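Local atomic coordinates of uncharacterized protein (Pseudomonas aeruginosa PAO1, PDB entry 4R1D), a protein that probably acts as a lipase effector (Tle4) of the H2 type VI secretion system, binds calcium and forms a complex with the immunity protein Tli4. Residues 59-64 against 71-76; 66-71 against 110-115; 92-97 against 303-308; 101-106 against 313-318. All blocks are in the same frame, centred on the assembly; numbering follows the deposited sequence.

Contact 1: residues 59-64 against 71-76; sequences GTNLRN and VWRPPN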
loop_
_atom_site.group_PDB
_atom_site.type_symbol
_atom_site.label_atom_id
_atom_site.label_comp_id
_atom_site.label_asym_id
_atom_site.label_seq_id
_atom_site.Cartn_x
_atom_site.Cartn_y
_atom_site.Cartn_z
ATOM N N GLY A 59 -1.340 -3.191 5.210
ATOM C CA GLY A 59 -1.351 -3.165 6.667
ATOM C C GLY A 59 -0.678 -1.971 7.320
ATOM O O GLY A 59 -0.813 -1.766 8.532
ATOM N N THR A 60 0.023 -1.178 6.514
ATOM C CA THR A 60 0.818 -0.062 7.019
ATOM C C THR A 60 0.198 1.265 6.600
ATOM O O THR A 60 -0.175 1.442 5.446
ATOM C CB THR A 60 2.286 -0.144 6.510
ATOM O OG1 THR A 60 2.881 -1.388 6.931
ATOM C CG2 THR A 60 3.143 1.039 7.020
ATOM N N ASN A 61 0.090 2.185 7.550
ATOM C CA ASN A 61 -0.393 3.541 7.270
ATOM C C ASN A 61 0.535 4.289 6.335
ATOM O O ASN A 61 1.753 4.165 6.458
ATOM C CB ASN A 61 -0.494 4.324 8.576
ATOM C CG ASN A 61 -1.411 3.663 9.584
ATOM O OD1 ASN A 61 -2.471 3.142 9.231
ATOM N ND2 ASN A 61 -1.008 3.684 10.858
ATOM N N LEU A 62 -0.027 5.096 5.430
ATOM C CA LEU A 62 0.779 5.844 4.466
ATOM C C LEU A 62 0.347 7.295 4.414
ATOM O O LEU A 62 -0.830 7.615 4.607
ATOM C CB LEU A 62 0.623 5.274 3.048
ATOM C CG LEU A 62 0.850 3.773 2.891
ATOM C CD1 LEU A 62 0.488 3.358 1.472
ATOM C CD2 LEU A 62 2.300 3.409 3.226
ATOM N N ARG A 63 1.309 8.156 4.126
ATOM C CA ARG A 63 1.030 9.555 3.884
ATOM C C ARG A 63 1.708 9.962 2.594
ATOM O O ARG A 63 2.653 9.311 2.153
ATOM C CB ARG A 63 1.541 10.403 5.051
ATOM C CG ARG A 63 3.052 10.332 5.229
ATOM C CD ARG A 63 3.475 11.029 6.514
ATOM N NE ARG A 63 4.927 11.001 6.671
ATOM C CZ ARG A 63 5.549 10.999 7.843
ATOM N NH1 ARG A 63 4.845 10.990 8.971
ATOM N NH2 ARG A 63 6.870 10.977 7.889
ATOM N N ASN A 64 1.232 11.044 1.986
ATOM C CA ASN A 64 1.866 11.543 0.765
ATOM C C ASN A 64 3.291 11.996 1.099
ATOM O O ASN A 64 3.509 12.699 2.078
ATOM C CB ASN A 64 1.034 12.689 0.158
ATOM C CG ASN A 64 1.662 13.275 -1.105
ATOM O OD1 ASN A 64 2.590 14.083 -1.026
ATOM N ND2 ASN A 64 1.133 12.891 -2.285
ATOM N N VAL A 71 -3.002 9.363 3.443
ATOM C CA VAL A 71 -3.671 8.789 2.279
ATOM C C VAL A 71 -4.093 7.339 2.503
ATOM O O VAL A 71 -4.797 6.765 1.679
ATOM C CB VAL A 71 -2.779 8.846 1.017
ATOM C CG1 VAL A 71 -2.503 10.301 0.619
ATOM C CG2 VAL A 71 -1.487 8.109 1.266
ATOM N N TRP A 72 -3.646 6.734 3.599
ATOM C CA TRP A 72 -4.008 5.335 3.883
ATOM C C TRP A 72 -3.942 5.092 5.381
ATOM O O TRP A 72 -2.882 5.228 5.978
ATOM C CB TRP A 72 -3.070 4.349 3.190
ATOM C CG TRP A 72 -3.582 2.940 3.293
ATOM C CD1 TRP A 72 -3.074 1.917 4.054
ATOM C CD2 TRP A 72 -4.734 2.413 2.629
ATOM N NE1 TRP A 72 -3.848 0.776 3.890
ATOM C CE2 TRP A 72 -4.872 1.063 3.021
ATOM C CE3 TRP A 72 -5.663 2.955 1.737
ATOM C CZ2 TRP A 72 -5.896 0.248 2.538
ATOM C CZ3 TRP A 72 -6.678 2.141 1.253
ATOM C CH2 TRP A 72 -6.791 0.810 1.655
ATOM N N ARG A 73 -5.086 4.763 5.969
ATOM C CA ARG A 73 -5.172 4.477 7.392
ATOM C C ARG A 73 -6.353 3.551 7.669
ATOM O O ARG A 73 -7.444 3.980 8.078
ATOM C CB ARG A 73 -5.241 5.753 8.215
ATOM C CG ARG A 73 -4.677 5.561 9.615
ATOM C CD ARG A 73 -4.593 6.869 10.368
ATOM N NE ARG A 73 -3.357 7.613 10.133
ATOM C CZ ARG A 73 -2.941 8.569 10.955
ATOM N NH1 ARG A 73 -3.662 8.839 12.035
ATOM N NH2 ARG A 73 -1.816 9.232 10.724
ATOM N N PRO A 74 -6.120 2.261 7.431
ATOM C CA PRO A 74 -7.063 1.145 7.527
ATOM C C PRO A 74 -7.558 0.960 8.953
ATOM O O PRO A 74 -6.871 1.345 9.895
ATOM C CB PRO A 74 -6.216 -0.053 7.096
ATOM C CG PRO A 74 -4.799 0.350 7.416
ATOM C CD PRO A 74 -4.764 1.815 7.079
ATOM N N PRO A 75 -8.749 0.373 9.116
ATOM C CA PRO A 75 -9.623 -0.173 8.069
ATOM C C PRO A 75 -10.425 0.910 7.367
ATOM O O PRO A 75 -10.745 1.934 7.977
ATOM C CB PRO A 75 -10.583 -1.059 8.865
ATOM C CG PRO A 75 -10.710 -0.349 10.169
ATOM C CD PRO A 75 -9.327 0.190 10.459
ATOM N N ASN A 76 -10.760 0.670 6.100
ATOM C CA ASN A 76 -11.529 1.633 5.315
ATOM C C ASN A 76 -12.807 1.028 4.742
ATOM O O ASN A 76 -13.456 1.637 3.889
ATOM C CB ASN A 76 -10.673 2.194 4.170
ATOM C CG ASN A 76 -10.339 1.142 3.121
ATOM O OD1 ASN A 76 -10.194 -0.038 3.439
ATOM N ND2 ASN A 76 -10.218 1.563 1.871
HETATM O O HOH W 1 -4.180 1.923 10.589
#
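A classic beta bulge in the hairpin of strands 62-64 and 70-72 places Val71 and Trp72 together opposite Leu62. Both of their backbone N-H groups donate to Leu62 O, Val71 N from 3.0 Å and Trp72 N from 3.1 Å, the latter less straight at 139°. The two donors reach this oxygen from the same face of its carbonyl plane. In return Leu62 N donates to Trp72 O at 2.9 Å, completing the antiparallel hydrogen-bonded pair; the CB atoms of Leu62 and Trp72 pack 3.8 Å apart on one face of the sheet. With CG anti to the backbone N (chi1 -170°), the Trp72 indole presents its CD1 edge to Thr60 O, 3.3 Å away and near the ring plane, while Trp72 NE1 bonds Met58 O. On the other side, Asn61 OD1 lies 3.3 Å from the aliphatic CG of Arg73 and also beside Pro74 CD; a water links it to Pro74 O, and Asn61 ND2 bonds Gly137 O. The guanidinium of Arg73 turns to Asp114. One carbonyl thus serves two amides, so neither the Val71 nor the Trp72 N-H loses its acceptor at the bulge.

Contact 2: residues 66-71 against 110-115; sequences ADKSEV and QVEVDD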
loop_
_atom_site.group_PDB
_atom_site.type_symbol
_atom_site.label_atom_id
_atom_site.label_comp_id
_atom_site.label_asym_id
_atom_site.label_seq_id
_atom_site.Cartn_x
_atom_site.Cartn_y
_atom_site.Cartn_z
ATOM N N ALA A 66 5.411 14.023 -0.334
ATOM C CA ALA A 66 5.688 15.460 -0.452
ATOM C C ALA A 66 4.912 16.302 0.544
ATOM O O ALA A 66 5.480 17.207 1.163
ATOM C CB ALA A 66 5.410 15.956 -1.873
ATOM N N ASP A 67 3.615 16.034 0.687
ATOM C CA ASP A 67 2.759 16.952 1.449
ATOM C C ASP A 67 2.427 16.482 2.854
ATOM O O ASP A 67 1.907 17.253 3.661
ATOM C CB ASP A 67 1.495 17.365 0.658
ATOM C CG ASP A 67 0.544 16.206 0.376
ATOM O OD1 ASP A 67 0.130 15.525 1.327
ATOM O OD2 ASP A 67 0.178 16.010 -0.807
ATOM N N LYS A 68 2.736 15.212 3.126
ATOM C CA LYS A 68 2.610 14.599 4.449
ATOM C C LYS A 68 1.179 14.330 4.933
ATOM O O LYS A 68 0.982 13.897 6.075
ATOM C CB LYS A 68 3.413 15.385 5.509
ATOM C CG LYS A 68 4.828 15.755 5.090
ATOM C CD LYS A 68 5.656 14.514 4.714
ATOM C CE LYS A 68 7.088 14.871 4.392
ATOM N NZ LYS A 68 7.847 13.658 3.972
ATOM N N SER A 69 0.183 14.560 4.081
ATOM C CA SER A 69 -1.198 14.302 4.483
ATOM C C SER A 69 -1.478 12.805 4.423
ATOM O O SER A 69 -0.811 12.072 3.682
ATOM C CB SER A 69 -2.201 15.085 3.629
ATOM O OG SER A 69 -3.502 15.027 4.212
ATOM N N GLU A 70 -2.438 12.352 5.223
ATOM C CA GLU A 70 -2.755 10.923 5.318
ATOM C C GLU A 70 -3.491 10.435 4.068
ATOM O O GLU A 70 -4.496 11.022 3.679
ATOM C CB GLU A 70 -3.627 10.664 6.551
ATOM C CG GLU A 70 -2.974 10.971 7.894
ATOM C CD GLU A 70 -2.969 12.453 8.252
ATOM O OE1 GLU A 70 -3.568 13.255 7.506
ATOM O OE2 GLU A 70 -2.367 12.813 9.291
ATOM N N VAL A 71 -3.002 9.363 3.443
ATOM C CA VAL A 71 -3.671 8.789 2.279
ATOM C C VAL A 71 -4.093 7.339 2.503
ATOM O O VAL A 71 -4.797 6.765 1.679
ATOM C CB VAL A 71 -2.779 8.846 1.017
ATOM C CG1 VAL A 71 -2.503 10.301 0.619
ATOM C CG2 VAL A 71 -1.487 8.109 1.266
ATOM N N GLN A 110 5.119 7.889 -4.539
ATOM C CA GLN A 110 4.661 9.168 -4.017
ATOM C C GLN A 110 4.081 9.068 -2.607
ATOM O O GLN A 110 3.486 10.024 -2.110
ATOM C CB GLN A 110 3.658 9.804 -4.981
ATOM C CG GLN A 110 4.307 10.120 -6.339
ATOM C CD GLN A 110 3.333 10.644 -7.371
ATOM O OE1 GLN A 110 2.187 10.957 -7.064
ATOM N NE2 GLN A 110 3.781 10.708 -8.620
ATOM N N VAL A 111 4.270 7.913 -1.965
ATOM C CA VAL A 111 3.831 7.725 -0.590
ATOM C C VAL A 111 4.984 7.269 0.296
ATOM O O VAL A 111 6.009 6.837 -0.197
ATOM C CB VAL A 111 2.687 6.670 -0.473
ATOM C CG1 VAL A 111 1.445 7.114 -1.261
ATOM C CG2 VAL A 111 3.172 5.267 -0.898
ATOM N N GLU A 112 4.797 7.364 1.611
ATOM C CA GLU A 112 5.773 6.834 2.572
ATOM C C GLU A 112 5.073 6.366 3.844
ATOM O O GLU A 112 3.950 6.773 4.140
ATOM C CB GLU A 112 6.830 7.889 2.927
ATOM C CG GLU A 112 6.248 9.107 3.620
ATOM C CD GLU A 112 7.287 10.173 3.973
ATOM O OE1 GLU A 112 8.433 10.094 3.489
ATOM O OE2 GLU A 112 6.933 11.096 4.734
ATOM N N VAL A 113 5.724 5.478 4.582
ATOM C CA VAL A 113 5.190 5.033 5.863
ATOM C C VAL A 113 4.842 6.205 6.777
ATOM O O VAL A 113 5.607 7.166 6.884
ATOM C CB VAL A 113 6.189 4.133 6.587
ATOM C CG1 VAL A 113 5.689 3.801 7.993
ATOM C CG2 VAL A 113 6.432 2.875 5.761
ATOM N N ASP A 114 3.680 6.114 7.419
ATOM C CA ASP A 114 3.208 7.107 8.386
ATOM C C ASP A 114 3.152 6.434 9.749
ATOM O O ASP A 114 2.338 5.538 9.963
ATOM C CB ASP A 114 1.811 7.615 7.993
ATOM C CG ASP A 114 1.241 8.632 8.985
ATOM O OD1 ASP A 114 1.946 9.013 9.947
ATOM O OD2 ASP A 114 0.082 9.070 8.790
ATOM N N ASP A 115 4.017 6.865 10.665
ATOM C CA ASP A 115 4.096 6.248 11.985
ATOM C C ASP A 115 3.226 6.925 13.038
ATOM O O ASP A 115 3.343 6.631 14.231
ATOM C CB ASP A 115 5.553 6.160 12.465
ATOM C CG ASP A 115 6.160 7.515 12.771
ATOM O OD1 ASP A 115 5.510 8.553 12.494
ATOM O OD2 ASP A 115 7.300 7.535 13.297
HETATM O O HOH W 2 4.426 12.569 -3.114
HETATM O O HOH W 3 -0.051 11.755 10.045
#
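Lys68, in the loop leading into strand 70-72, reaches Glu112 on strand 111-113; these strands are the outer members of a three-stranded antiparallel sheet, and strand 62-64 runs between them. The charged link is a salt bridge from Lys68 NZ to Glu112 OE2, 2.8 Å long, with the ammonium standing above the carboxylate plane, 37° out of it. A bend in the lysine chain at chi2 (-57°) folds its end over toward the glutamate, where NZ also bonds Lys65 O. Because Arg63 NE forms a second salt bridge to the same Glu112 OE2, that oxygen is held by two cations, which would probably keep the carboxylate ionised.

Two acidic groups also lie near each other: Glu70 OE2 and Asp114 OD2 are 4.5 Å apart, their carboxylate planes turned 46° against each other. Their mutual repulsion is probably eased by Arg73, which bridges to Asp114, and by Arg177 of the partner chain, which bridges to Glu70. A water donates to both acids, lying 2.7 Å from Glu70 OE2 and 3.0 Å from Asp114 OD2.

Among the remaining polar links, another water donates to Gln110 O and makes a longer bond with Ala66 N. The loop before strand 70-72 is shaped by an Asx turn, in which Asp67 OD1 accepts from Ser69 N at 2.9 Å.

Apolar packing is slight and lies on the Leu62 side of the sheet: methyl CG2 of Val71 touches methyl CG1 of Val111 at 4.0 Å.

Contact 3: residues 92-97 against 303-308; sequences WTWAWR and QVVLGR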
loop_
_atom_site.group_PDB
_atom_site.type_symbol
_atom_site.label_atom_id
_atom_site.label_comp_id
_atom_site.label_asym_id
_atom_site.label_seq_id
_atom_site.Cartn_x
_atom_site.Cartn_y
_atom_site.Cartn_z
ATOM N N TRP A 92 -11.739 10.204 5.787
ATOM C CA TRP A 92 -10.695 11.141 5.387
ATOM C C TRP A 92 -9.694 10.560 4.396
ATOM O O TRP A 92 -9.218 11.257 3.500
ATOM C CB TRP A 92 -9.938 11.597 6.623
ATOM C CG TRP A 92 -8.769 12.485 6.353
ATOM C CD1 TRP A 92 -7.460 12.186 6.565
ATOM C CD2 TRP A 92 -8.798 13.823 5.835
ATOM N NE1 TRP A 92 -6.666 13.253 6.221
ATOM C CE2 TRP A 92 -7.461 14.270 5.765
ATOM C CE3 TRP A 92 -9.819 14.682 5.418
ATOM C CZ2 TRP A 92 -7.116 15.541 5.306
ATOM C CZ3 TRP A 92 -9.476 15.944 4.955
ATOM C CH2 TRP A 92 -8.136 16.363 4.905
ATOM N N THR A 93 -9.339 9.290 4.583
ATOM C CA THR A 93 -8.333 8.684 3.720
ATOM C C THR A 93 -8.926 8.078 2.452
ATOM O O THR A 93 -8.223 7.926 1.456
ATOM C CB THR A 93 -7.539 7.574 4.442
ATOM O OG1 THR A 93 -8.445 6.572 4.919
ATOM C CG2 THR A 93 -6.739 8.159 5.595
ATOM N N TRP A 94 -10.208 7.737 2.470
ATOM C CA TRP A 94 -10.731 6.905 1.390
ATOM C C TRP A 94 -12.091 7.322 0.831
ATOM O O TRP A 94 -12.230 7.588 -0.368
ATOM C CB TRP A 94 -10.763 5.442 1.858
ATOM C CG TRP A 94 -11.189 4.471 0.815
ATOM C CD1 TRP A 94 -12.385 3.835 0.735
ATOM C CD2 TRP A 94 -10.410 4.010 -0.301
ATOM N NE1 TRP A 94 -12.415 3.011 -0.367
ATOM C CE2 TRP A 94 -11.209 3.087 -1.010
ATOM C CE3 TRP A 94 -9.117 4.272 -0.756
ATOM C CZ2 TRP A 94 -10.761 2.440 -2.158
ATOM C CZ3 TRP A 94 -8.673 3.623 -1.899
ATOM C CH2 TRP A 94 -9.499 2.721 -2.584
ATOM N N ALA A 95 -13.092 7.360 1.697
ATOM C CA ALA A 95 -14.462 7.581 1.271
ATOM C C ALA A 95 -14.651 8.865 0.463
ATOM O O ALA A 95 -15.404 8.865 -0.512
ATOM C CB ALA A 95 -15.406 7.550 2.469
ATOM N N TRP A 96 -13.977 9.950 0.846
ATOM C CA TRP A 96 -14.177 11.223 0.136
ATOM C C TRP A 96 -13.255 11.411 -1.059
ATOM O O TRP A 96 -13.374 12.407 -1.785
ATOM C CB TRP A 96 -14.056 12.433 1.084
ATOM C CG TRP A 96 -12.662 13.004 1.281
ATOM C CD1 TRP A 96 -11.620 12.423 1.948
ATOM C CD2 TRP A 96 -12.190 14.303 0.865
ATOM N NE1 TRP A 96 -10.529 13.260 1.949
ATOM C CE2 TRP A 96 -10.856 14.422 1.300
ATOM C CE3 TRP A 96 -12.768 15.370 0.168
ATOM C CZ2 TRP A 96 -10.082 15.565 1.055
ATOM C CZ3 TRP A 96 -11.995 16.511 -0.076
ATOM C CH2 TRP A 96 -10.668 16.593 0.363
ATOM N N ARG A 97 -12.344 10.459 -1.256
ATOM C CA ARG A 97 -11.419 10.504 -2.389
ATOM C C ARG A 97 -12.085 9.930 -3.630
ATOM O O ARG A 97 -12.465 8.756 -3.632
ATOM C CB ARG A 97 -10.177 9.662 -2.091
ATOM C CG ARG A 97 -9.479 9.987 -0.768
ATOM C CD ARG A 97 -8.722 11.289 -0.855
ATOM N NE ARG A 97 -7.847 11.493 0.300
ATOM C CZ ARG A 97 -7.253 12.651 0.582
ATOM N NH1 ARG A 97 -7.437 13.701 -0.217
ATOM N NH2 ARG A 97 -6.458 12.754 1.646
ATOM N N GLN A 303 -12.763 -5.593 5.588
ATOM C CA GLN A 303 -12.329 -4.473 6.422
ATOM C C GLN A 303 -11.433 -3.518 5.661
ATOM O O GLN A 303 -11.426 -2.310 5.924
ATOM C CB GLN A 303 -11.526 -4.964 7.624
ATOM C CG GLN A 303 -12.246 -5.873 8.558
ATOM C CD GLN A 303 -11.466 -6.037 9.833
ATOM O OE1 GLN A 303 -11.109 -5.048 10.479
ATOM N NE2 GLN A 303 -11.156 -7.278 10.185
ATOM N N VAL A 304 -10.623 -4.068 4.758
ATOM C CA VAL A 304 -9.682 -3.254 4.009
ATOM C C VAL A 304 -9.872 -3.509 2.525
ATOM O O VAL A 304 -9.835 -4.657 2.081
ATOM C CB VAL A 304 -8.250 -3.559 4.426
ATOM C CG1 VAL A 304 -7.314 -2.544 3.833
ATOM C CG2 VAL A 304 -8.152 -3.536 5.946
ATOM N N VAL A 305 -10.090 -2.436 1.769
ATOM C CA VAL A 305 -10.487 -2.557 0.373
ATOM C C VAL A 305 -9.796 -1.521 -0.500
ATOM O O VAL A 305 -9.387 -0.479 -0.008
ATOM C CB VAL A 305 -12.018 -2.404 0.219
ATOM C CG1 VAL A 305 -12.753 -3.437 1.070
ATOM C CG2 VAL A 305 -12.465 -0.992 0.590
ATOM N N LEU A 306 -9.673 -1.809 -1.794
ATOM C CA LEU A 306 -9.185 -0.822 -2.750
ATOM C C LEU A 306 -10.252 -0.472 -3.787
ATOM O O LEU A 306 -9.962 0.154 -4.802
ATOM C CB LEU A 306 -7.912 -1.314 -3.439
ATOM C CG LEU A 306 -6.709 -1.506 -2.519
ATOM C CD1 LEU A 306 -5.529 -2.107 -3.268
ATOM C CD2 LEU A 306 -6.317 -0.152 -1.921
ATOM N N GLY A 307 -11.488 -0.875 -3.527
ATOM C CA GLY A 307 -12.582 -0.510 -4.406
ATOM C C GLY A 307 -13.759 -1.463 -4.328
ATOM O O GLY A 307 -13.633 -2.585 -3.831
ATOM N N ARG A 308 -14.904 -0.999 -4.826
ATOM C CA ARG A 308 -16.147 -1.765 -4.745
ATOM C C ARG A 308 -16.578 -2.325 -6.095
ATOM O O ARG A 308 -17.634 -2.949 -6.202
ATOM C CB ARG A 308 -17.263 -0.888 -4.196
ATOM C CG ARG A 308 -17.020 -0.433 -2.785
ATOM C CD ARG A 308 -16.894 -1.620 -1.859
ATOM N NE ARG A 308 -16.816 -1.184 -0.474
ATOM C CZ ARG A 308 -16.591 -1.993 0.550
ATOM N NH1 ARG A 308 -16.422 -3.293 0.345
ATOM N NH2 ARG A 308 -16.536 -1.494 1.776
#
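The C-terminal turn of helix 84-95, widened into a pi-type turn, faces the irregular loop 303-308 across 8.9 Å between the CA atoms of Trp94 and Leu306. Of segment 92-97, only Trp94 touches the loop. A chi1 of -176° swings the indole out from the helix and brings the CZ2-CH2 side of its six-membered ring up to the loop backbone. Val305 O sits over one face, offset toward the rim and 3.9 Å from Trp94 CZ2, while Leu306 O lies at the edge in the ring plane, 3.4 Å from Trp94 CH2. The carbonyl carbon Leu306 C is equally close to Trp94 CZ2, at 3.4 Å. Asn76 ND2 hydrogen-bonds Val305 O, so a polar partner satisfies the carbonyl that the ring covers. Arg102 makes a cation-pi contact with the indole and hydrogen-bonds Trp94 O, tying the end of this helix to helix 99-105. Gly307, at a phi of 156° open to glycine, follows with its N 3.7 Å from Trp94 CZ2. Methyl contacts with the loop are sparse: Val305 CG2 approaches Trp94 NE1 at 4.1 Å, and Leu306 CD2 lies 4.3 Å from Trp94 CH2.

Contact 4: residues 101-106 against 313-318; sequences ARQELL and VTAIVA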
loop_
_atom_site.group_PDB
_atom_site.type_symbol
_atom_site.label_atom_id
_atom_site.label_comp_id
_atom_site.label_asym_id
_atom_site.label_seq_id
_atom_site.Cartn_x
_atom_site.Cartn_y
_atom_site.Cartn_z
ATOM N N ALA A 101 -8.495 10.749 -7.890
ATOM C CA ALA A 101 -7.677 11.118 -6.732
ATOM C C ALA A 101 -7.023 9.878 -6.113
ATOM O O ALA A 101 -5.831 9.896 -5.774
ATOM C CB ALA A 101 -8.514 11.854 -5.697
ATOM N N ARG A 102 -7.791 8.797 -5.980
ATOM C CA ARG A 102 -7.251 7.583 -5.356
ATOM C C ARG A 102 -6.084 7.039 -6.138
ATOM O O ARG A 102 -5.103 6.593 -5.556
ATOM C CB ARG A 102 -8.312 6.484 -5.233
ATOM C CG ARG A 102 -9.401 6.801 -4.231
ATOM C CD ARG A 102 -10.513 5.759 -4.310
ATOM N NE ARG A 102 -11.539 6.012 -3.311
ATOM C CZ ARG A 102 -12.647 5.294 -3.190
ATOM N NH1 ARG A 102 -12.860 4.275 -4.007
ATOM N NH2 ARG A 102 -13.534 5.588 -2.251
ATOM N N GLN A 103 -6.205 7.060 -7.461
ATOM C CA GLN A 103 -5.148 6.565 -8.321
ATOM C C GLN A 103 -3.892 7.423 -8.212
ATOM O O GLN A 103 -2.774 6.920 -8.259
ATOM C CB GLN A 103 -5.627 6.526 -9.769
ATOM C CG GLN A 103 -4.577 6.028 -10.723
ATOM C CD GLN A 103 -5.141 5.753 -12.097
ATOM O OE1 GLN A 103 -5.405 6.678 -12.859
ATOM N NE2 GLN A 103 -5.338 4.473 -12.417
ATOM N N GLU A 104 -4.080 8.727 -8.054
ATOM C CA GLU A 104 -2.948 9.628 -7.873
ATOM C C GLU A 104 -2.299 9.493 -6.510
ATOM O O GLU A 104 -1.079 9.571 -6.389
ATOM C CB GLU A 104 -3.394 11.074 -8.045
ATOM C CG GLU A 104 -3.895 11.377 -9.411
ATOM C CD GLU A 104 -4.675 12.692 -9.486
ATOM O OE1 GLU A 104 -5.052 13.285 -8.433
ATOM O OE2 GLU A 104 -4.924 13.122 -10.628
ATOM N N LEU A 105 -3.110 9.333 -5.475
ATOM C CA LEU A 105 -2.566 9.368 -4.122
ATOM C C LEU A 105 -2.010 8.020 -3.648
ATOM O O LEU A 105 -1.141 7.983 -2.785
ATOM C CB LEU A 105 -3.624 9.867 -3.150
ATOM C CG LEU A 105 -4.091 11.300 -3.446
ATOM C CD1 LEU A 105 -5.319 11.650 -2.635
ATOM C CD2 LEU A 105 -2.948 12.295 -3.174
ATOM N N LEU A 106 -2.513 6.923 -4.197
ATOM C CA LEU A 106 -1.994 5.601 -3.824
ATOM C C LEU A 106 -1.031 5.130 -4.908
ATOM O O LEU A 106 -1.239 4.104 -5.564
ATOM C CB LEU A 106 -3.135 4.604 -3.570
ATOM C CG LEU A 106 -4.031 4.956 -2.368
ATOM C CD1 LEU A 106 -5.246 4.034 -2.273
ATOM C CD2 LEU A 106 -3.244 4.955 -1.043
ATOM N N VAL A 313 -10.740 -1.051 -8.166
ATOM C CA VAL A 313 -9.616 -1.847 -7.704
ATOM C C VAL A 313 -8.515 -1.832 -8.738
ATOM O O VAL A 313 -7.345 -1.665 -8.414
ATOM C CB VAL A 313 -10.030 -3.302 -7.454
ATOM C CG1 VAL A 313 -8.802 -4.135 -7.070
ATOM C CG2 VAL A 313 -11.088 -3.365 -6.364
ATOM N N THR A 314 -8.898 -2.019 -9.998
ATOM C CA THR A 314 -7.923 -2.113 -11.072
ATOM C C THR A 314 -7.104 -0.827 -11.211
ATOM O O THR A 314 -5.914 -0.884 -11.473
ATOM C CB THR A 314 -8.623 -2.467 -12.396
ATOM O OG1 THR A 314 -9.163 -3.795 -12.290
ATOM C CG2 THR A 314 -7.640 -2.420 -13.552
ATOM N N ALA A 315 -7.742 0.321 -11.003
ATOM C CA ALA A 315 -7.056 1.608 -11.111
ATOM C C ALA A 315 -5.870 1.718 -10.159
ATOM O O ALA A 315 -4.876 2.368 -10.467
ATOM C CB ALA A 315 -8.028 2.757 -10.850
ATOM N N ILE A 316 -6.003 1.117 -8.985
ATOM C CA ILE A 316 -4.914 1.132 -8.013
ATOM C C ILE A 316 -3.964 -0.067 -8.169
ATOM O O ILE A 316 -2.745 0.101 -8.348
ATOM C CB ILE A 316 -5.478 1.245 -6.590
ATOM C CG1 ILE A 316 -6.382 2.474 -6.491
ATOM C CG2 ILE A 316 -4.347 1.319 -5.564
ATOM C CD1 ILE A 316 -7.166 2.540 -5.201
ATOM N N VAL A 317 -4.521 -1.275 -8.147
ATOM C CA VAL A 317 -3.700 -2.474 -8.112
ATOM C C VAL A 317 -2.841 -2.640 -9.363
ATOM O O VAL A 317 -1.685 -3.028 -9.274
ATOM C CB VAL A 317 -4.579 -3.732 -7.889
ATOM C CG1 VAL A 317 -3.745 -5.004 -7.981
ATOM C CG2 VAL A 317 -5.273 -3.642 -6.528
ATOM N N ALA A 318 -3.400 -2.338 -10.534
ATOM C CA ALA A 318 -2.691 -2.590 -11.789
ATOM C C ALA A 318 -1.498 -1.663 -11.972
ATOM O O ALA A 318 -0.688 -1.864 -12.874
ATOM C CB ALA A 318 -3.653 -2.501 -13.009
HETATM O O HOH W 4 -1.163 2.269 -7.668
#
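The carboxamide of Gln103 meets Ala315 O almost in its own plane, only 4° out of it, while its OE1 accepts from Met389 N, and its NE2 has a second acceptor in Tyr386 O. The other flat group nearby, the Arg102 guanidinium, leads away from helix 310-317. This is packing between helices 99-105 and 310-317, closest in backbone at Gln103 and Ile316. Gln103 NE2 donates to Ala315 O over 2.9 Å in a nearly straight bond (174°), which the side chain reaches by running extended beyond CG. The same NE2 rests 3.6 Å from Ala315 CB. Beside this polar link lies an apolar one, where Ile316 CD1 touches Leu106 CD1 at 3.8 Å and Arg102 CB at 4.1 Å. Closer to the backbone of Ile316, its CG2 packs on Leu106 CB at 4.0 Å. A water lies between the two segments, donating at 2.8 Å to both Leu106 O and Ile316 O. Three hydrogen bonds therefore fix the Gln103 amide in rotation, and a single water donates to a carbonyl of each segment, joining the two backbones through solvent.

In the fold
Contacts 1 and 2 share Val71 and one antiparallel sheet, their centres about 9 Å apart, and two arginine-acid salt bridges tie contact 1 to contact 2. Contact 3 lies about 10 Å from contact 1, centre to centre, and Asn76 joins contact 1 to contact 3. Contacts 3 and 4, about 11 Å apart by centres, meet around the Trp94 ring: its CH2 is 3.5 Å from Ile316 CD1, and its CZ3 the same distance from Leu106 CD1. Leu105 and Leu106 also pack on Val71, closing the cluster from sheet to helices. All four contacts lie away from the calcium site of Glu152, Asp156, Phe202 and Asp203.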